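Local atomic coordinates of 2-C-methyl-D-erythritol 4-phosphate cytidylyltransferase (Anaerococcus prevotii, PDB entry 4KT7), a protein that probably transfers a cytidylyl group from CTP to 2-C-methyl-D-erythritol 4-phosphate, an early step of isoprenoid biosynthesis by the DXP pathway. Residues Lys8-Ile13 / Lys51-Ile56; Val134-Lys139 / Asn164-Gln169. One frame throughout, in Å; residues are numbered along the deposited sequence.

Both interactions belong to one mixed beta-sheet, with their centres about 19 Å apart. Interaction 1 pairs neighbouring parallel strands where the first strand of the chain begins. Interaction 2 is antiparallel and lies nearer the middle of the chain. Both are largely buried, and strand 105-110 lies between the two, since it pairs with strand 10-16 and with strand 168-172. The chemistry differs. In 8-13 / 51-56, acidic side chains of one segment bind a backbone N-H and a hydroxyl of the other. In 134-139 / 164-169, a threonine hydroxyl bonds a backbone carbonyl just past a corner in the chain, and two waters join polar groups at the far end of the strand pair. Interaction 2 alone also reaches the second subunit.

Interaction 1 (Lys8-Ile13 / Lys51-Ile56); sequences KFISAI and KEIDEI
Phe9 lays one face of its ring over Asp54. The CB atom of Asp54 stands 3.6 Å from the ring centroid, 10° off the normal, a CH-pi contact. CG of Phe9 lies anti to the backbone N (chi1 -170°), which carries the ring back over the other segment. The carboxylate of Asp54 is turned 38° from the ring plane. Its OD2 accepts a nearly straight bond from Ile10 N at 2.7 Å, on the anti lone pair. Ser1 N also bonds to OD2. Ile10 O is in turn met by Asp54 N at 2.7 Å, so Ile10 and Asp54 hold each other by two bonds. Glu55 N adds a weak one to the same oxygen. From here the chains run on as parallel strands, with Ser11 beside Glu55 and Ala12 beside Ile56. Strand 10-16, helix 39-48 and strand 55-60 form a right-handed beta-alpha-beta crossover of the nucleotidyltransferase fold (GT-A clan). Ala12 N bonds to Glu55 O at 2.9 Å. Glu55 extends beyond CG, and Glu55 OE2 accepts a hydrogen bond from Ser11 OG at 2.5 Å, somewhat out of the carboxylate plane. OE2 also meets Asp100 N, while OE1 forms a salt bridge with Arg80. On the other face of the sheet, CB of Ala12 rests on CG2 of Ile53 at 3.8 Å. Ile10 and Ile53 both touch Ile125 of helix 118-127.

Interaction 2 (Val134-Lys139 / Asn164-Gln169); sequences VITATK and NIQTPQ
Thr136 holds OG1 between its backbone N and carbonyl carbon (chi1 44°), and Gln166 sets CG in the same way, 3.6 Å from Thr136 OG1. Thr136 OG1 reaches Pro168 O and donates a 2.5 Å bond, in the carbonyl plane on a lone pair. The Thr136 N-H makes only a weak bond to that oxygen. Between the pairs Ile135-Gln169 and Ala137-Ile165 the register shifts by two, a beta bulge. The extra residues turn the corner at Thr167, before the cis peptide of Pro168. Gln166 N binds Thr136 O at 3.0 Å from above the carbonyl plane. A valine in place of Thr136 would probably leave Pro168 O with just the weak backbone bond from this strand. Further on, Thr138 and Asn164 form a hydrogen-bonded pair. One water joins Thr138 OG1 to Asn164 OD1; another links that hydroxyl with Asn164 O and Gln166 NE2, which also binds Glu212 O. Ile135 CG2 lies alongside the Gln169 amide, 3.6 Å from NE2, which bonds to Asp192. Asn164 continues the sheet into a strand of the second subunit. Thr136 and Pro168 pack on helix 118-127, and strand 206-210 runs parallel along the other edge of 134-139.

Interaction 1 (Lys8-Ile13 / Lys51-Ile56)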
loop_
_atom_site.group_PDB
_atom_site.type_symbol
_atom_site.label_atom_id
_atom_site.label_comp_id
_atom_site.label_asym_id
_atom_site.label_seq_id
_atom_site.Cartn_x
_atom_site.Cartn_y
_atom_site.Cartn_z
ATOM N N LYS A 8 -20.489 5.957 28.549
ATOM C CA LYS A 8 -19.857 7.210 28.137
ATOM C C LYS A 8 -20.389 7.680 26.797
ATOM O O LYS A 8 -20.571 6.878 25.879
ATOM C CB LYS A 8 -18.336 7.053 28.047
ATOM C CG LYS A 8 -17.622 6.863 29.381
ATOM C CD LYS A 8 -16.204 6.362 29.124
ATOM C CE LYS A 8 -15.323 6.499 30.347
ATOM N NZ LYS A 8 -13.955 6.011 30.042
ATOM N N PHE A 9 -20.611 8.989 26.694
ATOM C CA PHE A 9 -21.066 9.650 25.475
ATOM C C PHE A 9 -19.969 9.561 24.411
ATOM O O PHE A 9 -18.822 9.946 24.672
ATOM C CB PHE A 9 -21.338 11.112 25.829
ATOM C CG PHE A 9 -22.046 11.901 24.767
ATOM C CD1 PHE A 9 -21.383 12.317 23.631
ATOM C CD2 PHE A 9 -23.364 12.301 24.952
ATOM C CE1 PHE A 9 -22.033 13.073 22.674
ATOM C CE2 PHE A 9 -24.016 13.069 23.993
ATOM C CZ PHE A 9 -23.347 13.451 22.859
ATOM N N ILE A 10 -20.323 9.074 23.219
ATOM C CA ILE A 10 -19.356 8.904 22.125
ATOM C C ILE A 10 -19.636 9.902 20.998
ATOM O O ILE A 10 -20.779 10.030 20.537
ATOM C CB ILE A 10 -19.394 7.454 21.542
ATOM C CG1 ILE A 10 -19.144 6.418 22.649
ATOM C CG2 ILE A 10 -18.379 7.299 20.396
ATOM C CD1 ILE A 10 -19.281 4.956 22.201
ATOM N N SER A 11 -18.602 10.629 20.568
ATOM C CA SER A 11 -18.738 11.544 19.425
ATOM C C SER A 11 -17.952 11.010 18.239
ATOM O O SER A 11 -16.926 10.352 18.422
ATOM C CB SER A 11 -18.183 12.928 19.760
ATOM O OG SER A 11 -18.804 13.460 20.912
ATOM N N ALA A 12 -18.429 11.285 17.021
ATOM C CA ALA A 12 -17.650 10.967 15.823
ATOM C C ALA A 12 -17.397 12.242 15.045
ATOM O O ALA A 12 -18.299 13.081 14.903
ATOM C CB ALA A 12 -18.356 9.936 14.952
ATOM N N ILE A 13 -16.158 12.386 14.581
ATOM C CA ILE A 13 -15.734 13.497 13.754
ATOM C C ILE A 13 -15.399 12.931 12.373
ATOM O O ILE A 13 -14.463 12.144 12.241
ATOM C CB ILE A 13 -14.464 14.160 14.353
ATOM C CG1 ILE A 13 -14.786 14.817 15.700
ATOM C CG2 ILE A 13 -13.882 15.189 13.400
ATOM C CD1 ILE A 13 -13.565 15.421 16.404
ATOM N N LYS A 51 -25.494 3.178 16.257
ATOM C CA LYS A 51 -26.268 3.795 17.326
ATOM C C LYS A 51 -25.454 4.014 18.594
ATOM O O LYS A 51 -25.860 4.779 19.469
ATOM C CB LYS A 51 -27.512 2.955 17.633
ATOM C CG LYS A 51 -28.366 2.612 16.410
ATOM C CD LYS A 51 -29.185 3.798 15.925
ATOM C CE LYS A 51 -28.551 4.450 14.708
ATOM N NZ LYS A 51 -29.469 5.431 14.055
ATOM N N GLU A 52 -24.304 3.352 18.689
ATOM C CA GLU A 52 -23.378 3.576 19.802
ATOM C C GLU A 52 -22.806 4.992 19.753
ATOM O O GLU A 52 -22.456 5.578 20.781
ATOM C CB GLU A 52 -22.246 2.540 19.775
ATOM C CG GLU A 52 -22.646 1.143 20.290
ATOM C CD GLU A 52 -23.514 0.353 19.314
ATOM O OE1 GLU A 52 -23.578 0.707 18.111
ATOM O OE2 GLU A 52 -24.141 -0.635 19.752
ATOM N N ILE A 53 -22.712 5.550 18.553
ATOM C CA ILE A 53 -22.209 6.913 18.401
ATOM C C ILE A 53 -23.341 7.887 18.758
ATOM O O ILE A 53 -24.435 7.785 18.201
ATOM C CB ILE A 53 -21.729 7.144 16.959
ATOM C CG1 ILE A 53 -20.473 6.293 16.691
ATOM C CG2 ILE A 53 -21.466 8.618 16.700
ATOM C CD1 ILE A 53 -20.094 6.187 15.208
ATOM N N ASP A 54 -23.090 8.818 19.681
ATOM C CA ASP A 54 -24.162 9.702 20.165
ATOM C C ASP A 54 -24.333 10.977 19.347
ATOM O O ASP A 54 -25.402 11.578 19.354
ATOM C CB ASP A 54 -23.960 10.061 21.639
ATOM C CG ASP A 54 -24.003 8.846 22.541
ATOM O OD1 ASP A 54 -25.098 8.281 22.686
ATOM O OD2 ASP A 54 -22.940 8.458 23.096
ATOM N N GLU A 55 -23.277 11.394 18.660
ATOM C CA GLU A 55 -23.348 12.576 17.801
ATOM C C GLU A 55 -22.308 12.490 16.712
ATOM O O GLU A 55 -21.270 11.849 16.887
ATOM C CB GLU A 55 -23.067 13.851 18.595
ATOM C CG GLU A 55 -21.600 14.071 18.889
ATOM C CD GLU A 55 -21.321 15.344 19.689
ATOM O OE1 GLU A 55 -22.220 16.215 19.812
ATOM O OE2 GLU A 55 -20.190 15.464 20.202
ATOM N N ILE A 56 -22.570 13.170 15.598
ATOM C CA ILE A 56 -21.655 13.159 14.457
ATOM C C ILE A 56 -21.337 14.589 14.027
ATOM O O ILE A 56 -22.248 15.377 13.728
ATOM C CB ILE A 56 -22.289 12.418 13.253
ATOM C CG1 ILE A 56 -22.615 10.960 13.611
ATOM C CG2 ILE A 56 -21.375 12.486 12.014
ATOM C CD1 ILE A 56 -23.287 10.202 12.452
#

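Interaction 2 (Val134-Lys139 / Asn164-Gln169)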
loop_
_atom_site.group_PDB
_atom_site.type_symbol
_atom_site.label_atom_id
_atom_site.label_comp_id
_atom_site.label_asym_id
_atom_site.label_seq_id
_atom_site.Cartn_x
_atom_site.Cartn_y
_atom_site.Cartn_z
ATOM N N VAL A 134 -6.971 3.898 19.865
ATOM C CA VAL A 134 -7.250 2.744 19.024
ATOM C C VAL A 134 -7.098 3.194 17.571
ATOM O O VAL A 134 -7.608 4.244 17.202
ATOM C CB VAL A 134 -8.706 2.278 19.233
ATOM C CG1 VAL A 134 -9.010 1.026 18.397
ATOM C CG2 VAL A 134 -8.997 2.014 20.735
ATOM N N ILE A 135 -6.392 2.430 16.741
ATOM C CA ILE A 135 -6.357 2.749 15.305
ATOM C C ILE A 135 -6.672 1.513 14.496
ATOM O O ILE A 135 -6.525 0.400 14.998
ATOM C CB ILE A 135 -4.978 3.273 14.866
ATOM C CG1 ILE A 135 -3.915 2.173 14.997
ATOM C CG2 ILE A 135 -4.578 4.463 15.719
ATOM C CD1 ILE A 135 -2.523 2.622 14.532
ATOM N N THR A 136 -7.129 1.692 13.253
ATOM C CA THR A 136 -7.393 0.550 12.372
ATOM C C THR A 136 -6.211 0.457 11.398
ATOM O O THR A 136 -5.709 1.483 10.959
ATOM C CB THR A 136 -8.702 0.735 11.586
ATOM O OG1 THR A 136 -8.753 2.081 11.102
ATOM C CG2 THR A 136 -9.890 0.498 12.476
ATOM N N ALA A 137 -5.774 -0.754 11.057
ATOM C CA ALA A 137 -4.605 -0.919 10.188
ATOM C C ALA A 137 -4.657 -2.298 9.555
ATOM O O ALA A 137 -5.368 -3.175 10.057
ATOM C CB ALA A 137 -3.295 -0.735 11.003
ATOM N N THR A 138 -3.927 -2.485 8.447
ATOM C CA THR A 138 -3.912 -3.781 7.756
ATOM C C THR A 138 -2.484 -4.202 7.464
ATOM O O THR A 138 -1.643 -3.358 7.116
ATOM C CB THR A 138 -4.672 -3.763 6.420
ATOM O OG1 THR A 138 -4.188 -2.687 5.598
ATOM C CG2 THR A 138 -6.199 -3.652 6.641
ATOM N N LYS A 139 -2.208 -5.499 7.606
ATOM C CA LYS A 139 -0.869 -5.991 7.344
ATOM C C LYS A 139 -0.517 -5.648 5.907
ATOM O O LYS A 139 -1.338 -5.827 4.999
ATOM C CB LYS A 139 -0.759 -7.496 7.557
ATOM C CG LYS A 139 0.674 -7.996 7.384
ATOM C CD LYS A 139 0.761 -9.506 7.599
ATOM C CE LYS A 139 0.764 -9.837 9.088
ATOM N NZ LYS A 139 0.442 -11.276 9.301
ATOM N N ASN A 164 -0.272 -0.941 7.316
ATOM C CA ASN A 164 -0.662 0.335 6.740
ATOM C C ASN A 164 -1.884 0.823 7.487
ATOM O O ASN A 164 -2.861 0.088 7.580
ATOM C CB ASN A 164 -1.044 0.146 5.269
ATOM C CG ASN A 164 0.103 -0.397 4.433
ATOM O OD1 ASN A 164 0.003 -1.468 3.817
ATOM N ND2 ASN A 164 1.191 0.346 4.390
ATOM N N ILE A 165 -1.866 2.051 7.997
ATOM C CA ILE A 165 -3.017 2.538 8.748
ATOM C C ILE A 165 -4.153 2.992 7.859
ATOM O O ILE A 165 -3.961 3.363 6.702
ATOM C CB ILE A 165 -2.653 3.690 9.714
ATOM C CG1 ILE A 165 -2.340 4.966 8.935
ATOM C CG2 ILE A 165 -1.479 3.274 10.597
ATOM C CD1 ILE A 165 -2.069 6.163 9.813
ATOM N N GLN A 166 -5.361 2.968 8.407
ATOM C CA GLN A 166 -6.489 3.557 7.720
ATOM C C GLN A 166 -7.288 4.339 8.763
ATOM O O GLN A 166 -6.731 4.799 9.761
ATOM C CB GLN A 166 -7.321 2.471 7.002
ATOM C CG GLN A 166 -7.596 1.170 7.811
ATOM C CD GLN A 166 -8.347 0.112 7.003
ATOM O OE1 GLN A 166 -9.428 -0.351 7.402
ATOM N NE2 GLN A 166 -7.773 -0.284 5.865
ATOM N N THR A 167 -8.578 4.524 8.537
ATOM C CA THR A 167 -9.434 5.070 9.588
ATOM C C THR A 167 -10.687 4.210 9.571
ATOM O O THR A 167 -10.991 3.609 8.544
ATOM C CB THR A 167 -9.757 6.562 9.372
ATOM O OG1 THR A 167 -10.768 6.698 8.370
ATOM C CG2 THR A 167 -8.509 7.354 8.978
ATOM N N PRO A 168 -11.445 4.162 10.677
ATOM C CA PRO A 168 -11.420 5.023 11.872
ATOM C C PRO A 168 -10.263 4.815 12.847
ATOM O O PRO A 168 -9.507 3.830 12.789
ATOM C CB PRO A 168 -12.733 4.672 12.575
ATOM C CG PRO A 168 -12.946 3.239 12.223
ATOM C CD PRO A 168 -12.509 3.142 10.763
ATOM N N GLN A 169 -10.125 5.806 13.720
ATOM C CA GLN A 169 -9.256 5.764 14.876
ATOM C C GLN A 169 -10.152 6.281 15.998
ATOM O O GLN A 169 -11.145 6.937 15.714
ATOM C CB GLN A 169 -8.078 6.725 14.672
ATOM C CG GLN A 169 -7.166 6.387 13.504
ATOM C CD GLN A 169 -5.889 7.218 13.521
ATOM O OE1 GLN A 169 -5.857 8.323 14.067
ATOM N NE2 GLN A 169 -4.830 6.678 12.946
HETATM O O HOH W 1 -2.218 -2.810 3.601
HETATM O O HOH W 2 -4.897 -0.231 5.821
#